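Local coordinates for ABC transporter substrate-binding protein (Rhizobium radiobacter, PDB 6TFX) that binds mannopinic acid, a mannityl-opine, as the solute-binding protein of an ABC importer in Agrobacterium, at residues Trp60-Leu73 against Lys122-Leu136. Residues are numbered along the deposited sequence; the frame is centred on the assembly and turned at random.
Sequences WESNADQLVWTFKL and KTVRITLTRRVPSLL
The two central strands of a four-stranded antiparallel sheet meet here, 68-73 against 123-128, a worked example of one apolar, aromatic face and one largely polar. Trp69 pairs with Ile126 and Phe71 with Val124 as hydrogen-bonded pairs; Trp69 N to Ile126 O (2.9 Å) is almost straight. The side chains of all four lie on one face. There Leu135, its CG anti to the backbone N (chi1 -178°), sets CD2 over the five-membered ring of Trp69, 3.5 Å from the centroid and 4° off the normal, a CH-pi contact; Ser62 CB covers the opposite face. The indole NE1 donates a hydrogen bond to Gln66 O from above the carbonyl plane. Ile126 CD1 reaches Phe71 CE1 at 3.8 Å. On the other face, Lys72 bends at chi2 (-76°) and brings NZ to Thr123 OG1 at 2.9 Å, a hydroxyl also hydrogen-bonded to Asp120, while a water joins Thr70 OG1 to Arg125 NE. At the type I turn from Asn63 to Gln66, Arg131 NH1 donates a hydrogen bond to Asp65 O on a lone pair, in the guanidinium plane, at 2.9 Å. Strands 57-62 and 113-118 flank the pair; helix 88-98 packs on the Trp69-Phe71 face, Val91 on Leu73 and Val124, Leu95 on Ile126.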
ATOM      1  N   TRP A  60      -5.380  10.958  24.560  1.00 19.20           N
ATOM      2  CA  TRP A  60      -5.039   9.614  24.988  1.00 19.72           C
ATOM      3  C   TRP A  60      -3.890   9.680  25.938  1.00 24.32           C
ATOM      4  O   TRP A  60      -3.172  10.687  25.972  1.00 23.39           O
ATOM      5  CB  TRP A  60      -4.717   8.693  23.814  1.00 19.25           C
ATOM      6  CG  TRP A  60      -3.605   9.169  22.934  1.00 21.20           C
ATOM      7  CD1 TRP A  60      -2.281   8.846  23.026  1.00 24.40           C
ATOM      8  CD2 TRP A  60      -3.735  10.029  21.795  1.00 21.16           C
ATOM      9  NE1 TRP A  60      -1.569   9.490  22.038  1.00 23.77           N
ATOM     10  CE2 TRP A  60      -2.442  10.217  21.262  1.00 24.58           C
ATOM     11  CE3 TRP A  60      -4.828  10.646  21.161  1.00 22.86           C
ATOM     12  CZ2 TRP A  60      -2.204  11.039  20.153  1.00 23.82           C
ATOM     13  CZ3 TRP A  60      -4.594  11.453  20.063  1.00 24.63           C
ATOM     14  CH2 TRP A  60      -3.295  11.638  19.565  1.00 24.87           C
ATOM     15  N   GLU A  61      -3.701   8.603  26.695  1.00 21.38           N
ATOM     16  CA  GLU A  61      -2.599   8.504  27.629  1.00 22.60           C
ATOM     17  C   GLU A  61      -2.235   7.049  27.822  1.00 24.68           C
ATOM     18  O   GLU A  61      -3.060   6.158  27.585  1.00 23.38           O
ATOM     19  CB  GLU A  61      -2.945   9.168  28.978  1.00 25.16           C
ATOM     20  CG  GLU A  61      -4.066   8.508  29.757  1.00 38.62           C
ATOM     21  CD  GLU A  61      -4.563   9.300  30.953  1.00 76.05           C
ATOM     22  OE1 GLU A  61      -3.727   9.902  31.667  1.00 75.44           O
ATOM     23  OE2 GLU A  61      -5.794   9.310  31.180  1.00 79.81           O
ATOM     24  N   SER A  62      -1.008   6.807  28.248  1.00 22.80           N
ATOM     25  CA  SER A  62      -0.582   5.445  28.556  1.00 22.13           C
ATOM     26  C   SER A  62      -0.157   5.396  30.001  1.00 24.20           C
ATOM     27  O   SER A  62       0.199   6.434  30.579  1.00 23.41           O
ATOM     28  CB  SER A  62       0.589   5.023  27.675  1.00 25.57           C
ATOM     29  OG  SER A  62       1.698   5.893  27.844  1.00 34.33           O
ATOM     30  N   ASN A  63      -0.151   4.189  30.582  1.00 20.31           N
ATOM     31  CA  ASN A  63       0.371   4.003  31.931  1.00 19.86           C
ATOM     32  C   ASN A  63       1.921   4.018  31.833  1.00 21.28           C
ATOM     33  O   ASN A  63       2.477   4.060  30.714  1.00 20.70           O
ATOM     34  CB  ASN A  63      -0.144   2.699  32.555  1.00 19.68           C
ATOM     35  CG  ASN A  63       0.295   1.444  31.842  1.00 23.94           C
ATOM     36  OD1 ASN A  63       0.781   1.472  30.696  1.00 20.08           O
ATOM     37  ND2 ASN A  63       0.144   0.314  32.524  1.00 24.10           N
ATOM     38  N   ALA A  64       2.614   3.997  32.991  1.00 18.61           N
ATOM     39  CA  ALA A  64       4.084   4.083  32.991  1.00 18.80           C
ATOM     40  C   ALA A  64       4.773   3.036  32.086  1.00 20.76           C
ATOM     41  O   ALA A  64       5.674   3.396  31.308  1.00 20.65           O
ATOM     42  CB  ALA A  64       4.635   3.971  34.404  1.00 20.11           C
ATOM     43  N   ASP A  65       4.321   1.764  32.151  1.00 18.46           N
ATOM     44  CA  ASP A  65       4.978   0.729  31.357  1.00 17.75           C
ATOM     45  C   ASP A  65       4.549   0.717  29.903  1.00 19.11           C
ATOM     46  O   ASP A  65       5.071  -0.086  29.128  1.00 17.87           O
ATOM     47  CB  ASP A  65       4.863  -0.673  31.983  1.00 20.43           C
ATOM     48  CG  ASP A  65       3.463  -1.212  32.196  1.00 31.80           C
ATOM     49  OD1 ASP A  65       2.544  -0.781  31.472  1.00 31.07           O
ATOM     50  OD2 ASP A  65       3.285  -2.073  33.097  1.00 35.29           O
ATOM     51  N   GLN A  66       3.613   1.613  29.513  1.00 15.62           N
ATOM     52  CA  GLN A  66       3.134   1.730  28.128  1.00 15.16           C
ATOM     53  C   GLN A  66       2.507   0.444  27.606  1.00 18.75           C
ATOM     54  O   GLN A  66       2.529   0.163  26.395  1.00 17.62           O
ATOM     55  CB  GLN A  66       4.223   2.269  27.164  1.00 16.76           C
ATOM     56  CG  GLN A  66       4.694   3.658  27.569  1.00 21.17           C
ATOM     57  CD  GLN A  66       5.801   4.064  26.639  1.00 39.91           C
ATOM     58  OE1 GLN A  66       6.946   3.608  26.754  1.00 35.40           O
ATOM     59  NE2 GLN A  66       5.477   4.897  25.679  1.00 27.18           N
ATOM     60  N   LEU A  67       1.905  -0.318  28.512  1.00 17.00           N
ATOM     61  CA  LEU A  67       1.169  -1.519  28.104  1.00 16.67           C
ATOM     62  C   LEU A  67      -0.336  -1.252  28.087  1.00 19.32           C
ATOM     63  O   LEU A  67      -1.081  -2.044  27.504  1.00 18.86           O
ATOM     64  CB  LEU A  67       1.438  -2.707  29.040  1.00 17.89           C
ATOM     65  CG  LEU A  67       2.890  -3.212  29.114  1.00 22.97           C
ATOM     66  CD1 LEU A  67       3.002  -4.389  30.076  1.00 23.58           C
ATOM     67  CD2 LEU A  67       3.400  -3.620  27.769  1.00 23.42           C
ATOM     68  N   VAL A  68      -0.789  -0.188  28.763  1.00 17.07           N
ATOM     69  CA  VAL A  68      -2.224   0.106  28.809  1.00 17.69           C
ATOM     70  C   VAL A  68      -2.420   1.524  28.316  1.00 21.58           C
ATOM     71  O   VAL A  68      -1.875   2.464  28.902  1.00 20.20           O
ATOM     72  CB  VAL A  68      -2.813  -0.108  30.230  1.00 21.47           C
ATOM     73  CG1 VAL A  68      -4.316   0.208  30.245  1.00 22.38           C
ATOM     74  CG2 VAL A  68      -2.556  -1.528  30.724  1.00 21.13           C
ATOM     75  N   TRP A  69      -3.173   1.660  27.225  1.00 18.61           N
ATOM     76  CA  TRP A  69      -3.458   2.941  26.582  1.00 19.35           C
ATOM     77  C   TRP A  69      -4.935   3.258  26.696  1.00 22.68           C
ATOM     78  O   TRP A  69      -5.775   2.408  26.382  1.00 21.55           O
ATOM     79  CB  TRP A  69      -3.056   2.873  25.116  1.00 17.66           C
ATOM     80  CG  TRP A  69      -1.571   2.762  24.931  1.00 19.23           C
ATOM     81  CD1 TRP A  69      -0.786   1.671  25.183  1.00 22.02           C
ATOM     82  CD2 TRP A  69      -0.697   3.774  24.420  1.00 19.92           C
ATOM     83  NE1 TRP A  69       0.527   1.948  24.883  1.00 21.38           N
ATOM     84  CE2 TRP A  69       0.608   3.224  24.390  1.00 22.82           C
ATOM     85  CE3 TRP A  69      -0.901   5.082  23.928  1.00 22.16           C
ATOM     86  CZ2 TRP A  69       1.711   3.942  23.915  1.00 23.34           C
ATOM     87  CZ3 TRP A  69       0.200   5.800  23.464  1.00 24.92           C
ATOM     88  CH2 TRP A  69       1.484   5.230  23.456  1.00 25.63           C
ATOM     89  N   THR A  70      -5.248   4.490  27.109  1.00 18.84           N
ATOM     90  CA  THR A  70      -6.647   4.901  27.267  1.00 19.29           C
ATOM     91  C   THR A  70      -6.925   6.046  26.307  1.00 22.23           C
ATOM     92  O   THR A  70      -6.231   7.061  26.356  1.00 20.64           O
ATOM     93  CB  THR A  70      -6.940   5.279  28.726  1.00 25.26           C
ATOM     94  OG1 THR A  70      -6.578   4.168  29.564  1.00 22.51           O
ATOM     95  CG2 THR A  70      -8.413   5.625  28.950  1.00 27.58           C
ATOM     96  N   PHE A  71      -7.908   5.848  25.421  1.00 17.80           N
ATOM     97  CA  PHE A  71      -8.310   6.837  24.423  1.00 17.56           C
ATOM     98  C   PHE A  71      -9.650   7.447  24.775  1.00 21.79           C
ATOM     99  O   PHE A  71     -10.607   6.712  25.018  1.00 21.31           O
ATOM    100  CB  PHE A  71      -8.404   6.202  23.020  1.00 17.77           C
ATOM    101  CG  PHE A  71      -7.052   5.830  22.460  1.00 17.07           C
ATOM    102  CD1 PHE A  71      -6.420   4.648  22.845  1.00 19.64           C
ATOM    103  CD2 PHE A  71      -6.390   6.676  21.574  1.00 18.11           C
ATOM    104  CE1 PHE A  71      -5.136   4.344  22.388  1.00 20.31           C
ATOM    105  CE2 PHE A  71      -5.120   6.351  21.089  1.00 21.90           C
ATOM    106  CZ  PHE A  71      -4.494   5.199  21.514  1.00 20.01           C
ATOM    107  N   LYS A  72      -9.712   8.784  24.803  1.00 19.41           N
ATOM    108  CA  LYS A  72     -10.950   9.498  25.097  1.00 19.73           C
ATOM    109  C   LYS A  72     -11.533   9.940  23.771  1.00 22.13           C
ATOM    110  O   LYS A  72     -10.888  10.668  23.012  1.00 21.37           O
ATOM    111  CB  LYS A  72     -10.714  10.688  26.048  1.00 22.71           C
ATOM    112  CG  LYS A  72     -10.351  10.257  27.474  1.00 33.72           C
ATOM    113  CD  LYS A  72     -11.565   9.765  28.264  1.00 47.27           C
ATOM    114  CE  LYS A  72     -11.208   9.232  29.630  1.00 58.10           C
ATOM    115  NZ  LYS A  72     -12.418   8.771  30.360  1.00 63.27           N
ATOM    116  N   LEU A  73     -12.722   9.451  23.465  1.00 18.52           N
ATOM    117  CA  LEU A  73     -13.333   9.745  22.180  1.00 18.81           C
ATOM    118  C   LEU A  73     -14.014  11.074  22.164  1.00 23.68           C
ATOM    119  O   LEU A  73     -14.580  11.518  23.167  1.00 23.22           O
ATOM    120  CB  LEU A  73     -14.348   8.661  21.761  1.00 18.91           C
ATOM    121  CG  LEU A  73     -13.855   7.207  21.809  1.00 22.57           C
ATOM    122  CD1 LEU A  73     -14.866   6.304  21.172  1.00 22.74           C
ATOM    123  CD2 LEU A  73     -12.511   7.049  21.115  1.00 22.31           C
ATOM    124  N   LYS A 122     -17.500   6.663  25.684  1.00 21.87           N
ATOM    125  CA  LYS A 122     -16.492   7.545  25.087  1.00 21.05           C
ATOM    126  C   LYS A 122     -15.052   7.242  25.543  1.00 23.05           C
ATOM    127  O   LYS A 122     -14.197   8.116  25.457  1.00 23.64           O
ATOM    128  CB  LYS A 122     -16.858   9.034  25.325  1.00 25.32           C
ATOM    129  CG  LYS A 122     -16.894   9.453  26.809  1.00 43.28           C
ATOM    130  CD  LYS A 122     -17.281  10.923  26.998  1.00 55.32           C
ATOM    131  CE  LYS A 122     -17.612  11.250  28.435  1.00 65.47           C
ATOM    132  NZ  LYS A 122     -16.585  12.122  29.063  1.00 76.22           N
ATOM    133  N   THR A 123     -14.796   6.044  26.075  1.00 18.58           N
ATOM    134  CA  THR A 123     -13.464   5.707  26.568  1.00 18.30           C
ATOM    135  C   THR A 123     -13.116   4.287  26.138  1.00 20.81           C
ATOM    136  O   THR A 123     -13.865   3.357  26.447  1.00 19.49           O
ATOM    137  CB  THR A 123     -13.411   5.850  28.107  1.00 26.56           C
ATOM    138  OG1 THR A 123     -13.837   7.169  28.461  1.00 26.01           O
ATOM    139  CG2 THR A 123     -12.020   5.592  28.674  1.00 23.67           C
ATOM    140  N   VAL A 124     -11.964   4.134  25.445  1.00 17.79           N
ATOM    141  CA  VAL A 124     -11.471   2.845  24.955  1.00 17.94           C
ATOM    142  C   VAL A 124     -10.143   2.553  25.654  1.00 21.15           C
ATOM    143  O   VAL A 124      -9.255   3.409  25.658  1.00 19.85           O
ATOM    144  CB  VAL A 124     -11.253   2.903  23.412  1.00 20.73           C
ATOM    145  CG1 VAL A 124     -10.625   1.600  22.902  1.00 21.45           C
ATOM    146  CG2 VAL A 124     -12.568   3.180  22.686  1.00 20.13           C
ATOM    147  N   ARG A 125      -9.996   1.339  26.189  1.00 16.85           N
ATOM    148  CA  ARG A 125      -8.754   0.925  26.818  1.00 16.26           C
ATOM    149  C   ARG A 125      -8.156  -0.176  25.944  1.00 19.86           C
ATOM    150  O   ARG A 125      -8.811  -1.179  25.691  1.00 18.84           O
ATOM    151  CB  ARG A 125      -9.006   0.383  28.226  1.00 19.14           C
ATOM    152  CG  ARG A 125      -7.735  -0.087  28.959  1.00 21.93           C
ATOM    153  CD  ARG A 125      -8.066  -0.768  30.290  1.00 24.38           C
ATOM    154  NE  ARG A 125      -8.738   0.144  31.208  1.00 27.38           N
ATOM    155  CZ  ARG A 125      -9.527  -0.238  32.207  1.00 47.77           C
ATOM    156  NH1 ARG A 125      -9.756  -1.530  32.427  1.00 35.99           N
ATOM    157  NH2 ARG A 125     -10.101   0.667  32.992  1.00 36.49           N
ATOM    158  N   ILE A 126      -6.912   0.021  25.497  1.00 15.92           N
ATOM    159  CA  ILE A 126      -6.201  -0.982  24.692  1.00 15.13           C
ATOM    160  C   ILE A 126      -5.052  -1.500  25.564  1.00 17.89           C
ATOM    161  O   ILE A 126      -4.233  -0.714  26.034  1.00 16.81           O
ATOM    162  CB  ILE A 126      -5.654  -0.370  23.376  1.00 18.85           C
ATOM    163  CG1 ILE A 126      -6.831   0.163  22.514  1.00 19.79           C
ATOM    164  CG2 ILE A 126      -4.800  -1.395  22.608  1.00 17.94           C
ATOM    165  CD1 ILE A 126      -6.424   0.945  21.299  1.00 20.56           C
ATOM    166  N   THR A 127      -5.014  -2.813  25.785  1.00 15.54           N
ATOM    167  CA  THR A 127      -3.960  -3.431  26.588  1.00 15.36           C
ATOM    168  C   THR A 127      -3.103  -4.228  25.606  1.00 19.16           C
ATOM    169  O   THR A 127      -3.632  -4.957  24.753  1.00 16.98           O
ATOM    170  CB  THR A 127      -4.583  -4.367  27.647  1.00 20.68           C
ATOM    171  OG1 THR A 127      -5.439  -3.595  28.497  1.00 20.17           O
ATOM    172  CG2 THR A 127      -3.515  -5.080  28.511  1.00 20.86           C
ATOM    173  N   LEU A 128      -1.776  -4.097  25.760  1.00 17.18           N
ATOM    174  CA  LEU A 128      -0.790  -4.747  24.901  1.00 16.17           C
ATOM    175  C   LEU A 128      -0.113  -5.888  25.630  1.00 18.06           C
ATOM    176  O   LEU A 128       0.028  -5.839  26.857  1.00 18.47           O
ATOM    177  CB  LEU A 128       0.293  -3.719  24.478  1.00 16.37           C
ATOM    178  CG  LEU A 128      -0.242  -2.416  23.857  1.00 19.74           C
ATOM    179  CD1 LEU A 128       0.913  -1.444  23.542  1.00 19.54           C
ATOM    180  CD2 LEU A 128      -1.054  -2.693  22.615  1.00 20.43           C
ATOM    181  N   THR A 129       0.380  -6.867  24.855  1.00 15.24           N
ATOM    182  CA  THR A 129       1.136  -7.995  25.427  1.00 17.59           C
ATOM    183  C   THR A 129       2.591  -7.564  25.704  1.00 23.19           C
ATOM    184  O   THR A 129       3.305  -8.260  26.418  1.00 22.80           O
ATOM    185  CB  THR A 129       1.118  -9.205  24.473  1.00 22.38           C
ATOM    186  OG1 THR A 129       1.870  -8.896  23.297  1.00 22.45           O
ATOM    187  CG2 THR A 129      -0.280  -9.641  24.100  1.00 23.61           C
ATOM    188  N   ARG A 130       3.037  -6.456  25.084  1.00 19.81           N
ATOM    189  CA  ARG A 130       4.394  -5.913  25.246  1.00 19.55           C
ATOM    190  C   ARG A 130       4.392  -4.504  24.668  1.00 21.36           C
ATOM    191  O   ARG A 130       3.444  -4.137  23.990  1.00 18.88           O
ATOM    192  CB  ARG A 130       5.432  -6.777  24.508  1.00 20.31           C
ATOM    193  CG  ARG A 130       5.119  -6.870  23.036  1.00 25.86           C
ATOM    194  CD  ARG A 130       6.304  -7.247  22.214  1.00 29.67           C
ATOM    195  NE  ARG A 130       5.913  -7.456  20.816  1.00 28.08           N
ATOM    196  CZ  ARG A 130       5.951  -6.524  19.866  1.00 38.54           C
ATOM    197  NH1 ARG A 130       6.321  -5.284  20.156  1.00 26.66           N
ATOM    198  NH2 ARG A 130       5.600  -6.823  18.622  1.00 32.00           N
ATOM    199  N   ARG A 131       5.446  -3.716  24.920  1.00 19.15           N
ATOM    200  CA  ARG A 131       5.457  -2.371  24.339  1.00 18.80           C
ATOM    201  C   ARG A 131       5.483  -2.422  22.820  1.00 21.14           C
ATOM    202  O   ARG A 131       6.149  -3.289  22.226  1.00 19.41           O
ATOM    203  CB  ARG A 131       6.627  -1.556  24.885  1.00 17.49           C
ATOM    204  CG  ARG A 131       6.321  -1.053  26.284  1.00 17.44           C
ATOM    205  CD  ARG A 131       7.487  -0.321  26.940  1.00 19.59           C
ATOM    206  NE  ARG A 131       8.530  -1.242  27.409  1.00 21.54           N
ATOM    207  CZ  ARG A 131       8.453  -1.964  28.523  1.00 27.90           C
ATOM    208  NH1 ARG A 131       7.376  -1.878  29.312  1.00 20.93           N
ATOM    209  NH2 ARG A 131       9.444  -2.782  28.858  1.00 21.95           N
ATOM    210  N   VAL A 132       4.724  -1.503  22.189  1.00 15.66           N
ATOM    211  CA  VAL A 132       4.622  -1.430  20.734  1.00 15.75           C
ATOM    212  C   VAL A 132       4.969   0.016  20.357  1.00 18.03           C
ATOM    213  O   VAL A 132       4.102   0.899  20.380  1.00 17.76           O
ATOM    214  CB  VAL A 132       3.223  -1.845  20.212  1.00 20.23           C
ATOM    215  CG1 VAL A 132       3.171  -1.731  18.678  1.00 20.09           C
ATOM    216  CG2 VAL A 132       2.892  -3.278  20.662  1.00 19.96           C
ATOM    217  N   PRO A 133       6.267   0.268  20.049  1.00 16.92           N
ATOM    218  CA  PRO A 133       6.700   1.647  19.776  1.00 16.61           C
ATOM    219  C   PRO A 133       5.866   2.383  18.724  1.00 17.13           C
ATOM    220  O   PRO A 133       5.564   3.590  18.909  1.00 17.92           O
ATOM    221  CB  PRO A 133       8.162   1.485  19.368  1.00 18.87           C
ATOM    222  CG  PRO A 133       8.627   0.252  20.166  1.00 21.48           C
ATOM    223  CD  PRO A 133       7.412  -0.671  20.086  1.00 17.95           C
ATOM    224  N   SER A 134       5.456   1.658  17.665  1.00 15.36           N
ATOM    225  CA  SER A 134       4.696   2.281  16.573  1.00 16.37           C
ATOM    226  C   SER A 134       3.179   2.086  16.713  1.00 18.54           C
ATOM    227  O   SER A 134       2.467   2.063  15.697  1.00 16.82           O
ATOM    228  CB  SER A 134       5.186   1.722  15.238  1.00 19.70           C
ATOM    229  OG  SER A 134       5.028   0.312  15.199  1.00 25.65           O
ATOM    230  N   LEU A 135       2.665   2.005  17.974  1.00 16.84           N
ATOM    231  CA  LEU A 135       1.230   1.780  18.179  1.00 15.52           C
ATOM    232  C   LEU A 135       0.363   2.820  17.461  1.00 17.29           C
ATOM    233  O   LEU A 135      -0.672   2.461  16.891  1.00 18.10           O
ATOM    234  CB  LEU A 135       0.887   1.757  19.681  1.00 16.37           C
ATOM    235  CG  LEU A 135      -0.595   1.490  20.015  1.00 19.98           C
ATOM    236  CD1 LEU A 135      -1.061   0.088  19.551  1.00 19.67           C
ATOM    237  CD2 LEU A 135      -0.875   1.711  21.468  1.00 21.09           C
ATOM    238  N   LEU A 136       0.749   4.109  17.527  1.00 17.08           N
ATOM    239  CA  LEU A 136      -0.104   5.126  16.902  1.00 17.18           C
ATOM    240  C   LEU A 136      -0.269   4.908  15.403  1.00 19.92           C
ATOM    241  O   LEU A 136      -1.376   5.067  14.904  1.00 19.77           O
ATOM    242  CB  LEU A 136       0.400   6.551  17.202  1.00 18.30           C
ATOM    243  CG  LEU A 136       0.325   6.977  18.664  1.00 23.62           C
ATOM    244  CD1 LEU A 136       0.935   8.366  18.835  1.00 24.28           C
ATOM    245  CD2 LEU A 136      -1.112   6.936  19.207  1.00 24.68           C
TER
HETATM  246  O   HOH W   1       3.632   0.553  23.874  1.00 19.07           O
HETATM  247  O   HOH W   2      -8.404   2.886  31.068  1.00 36.67           O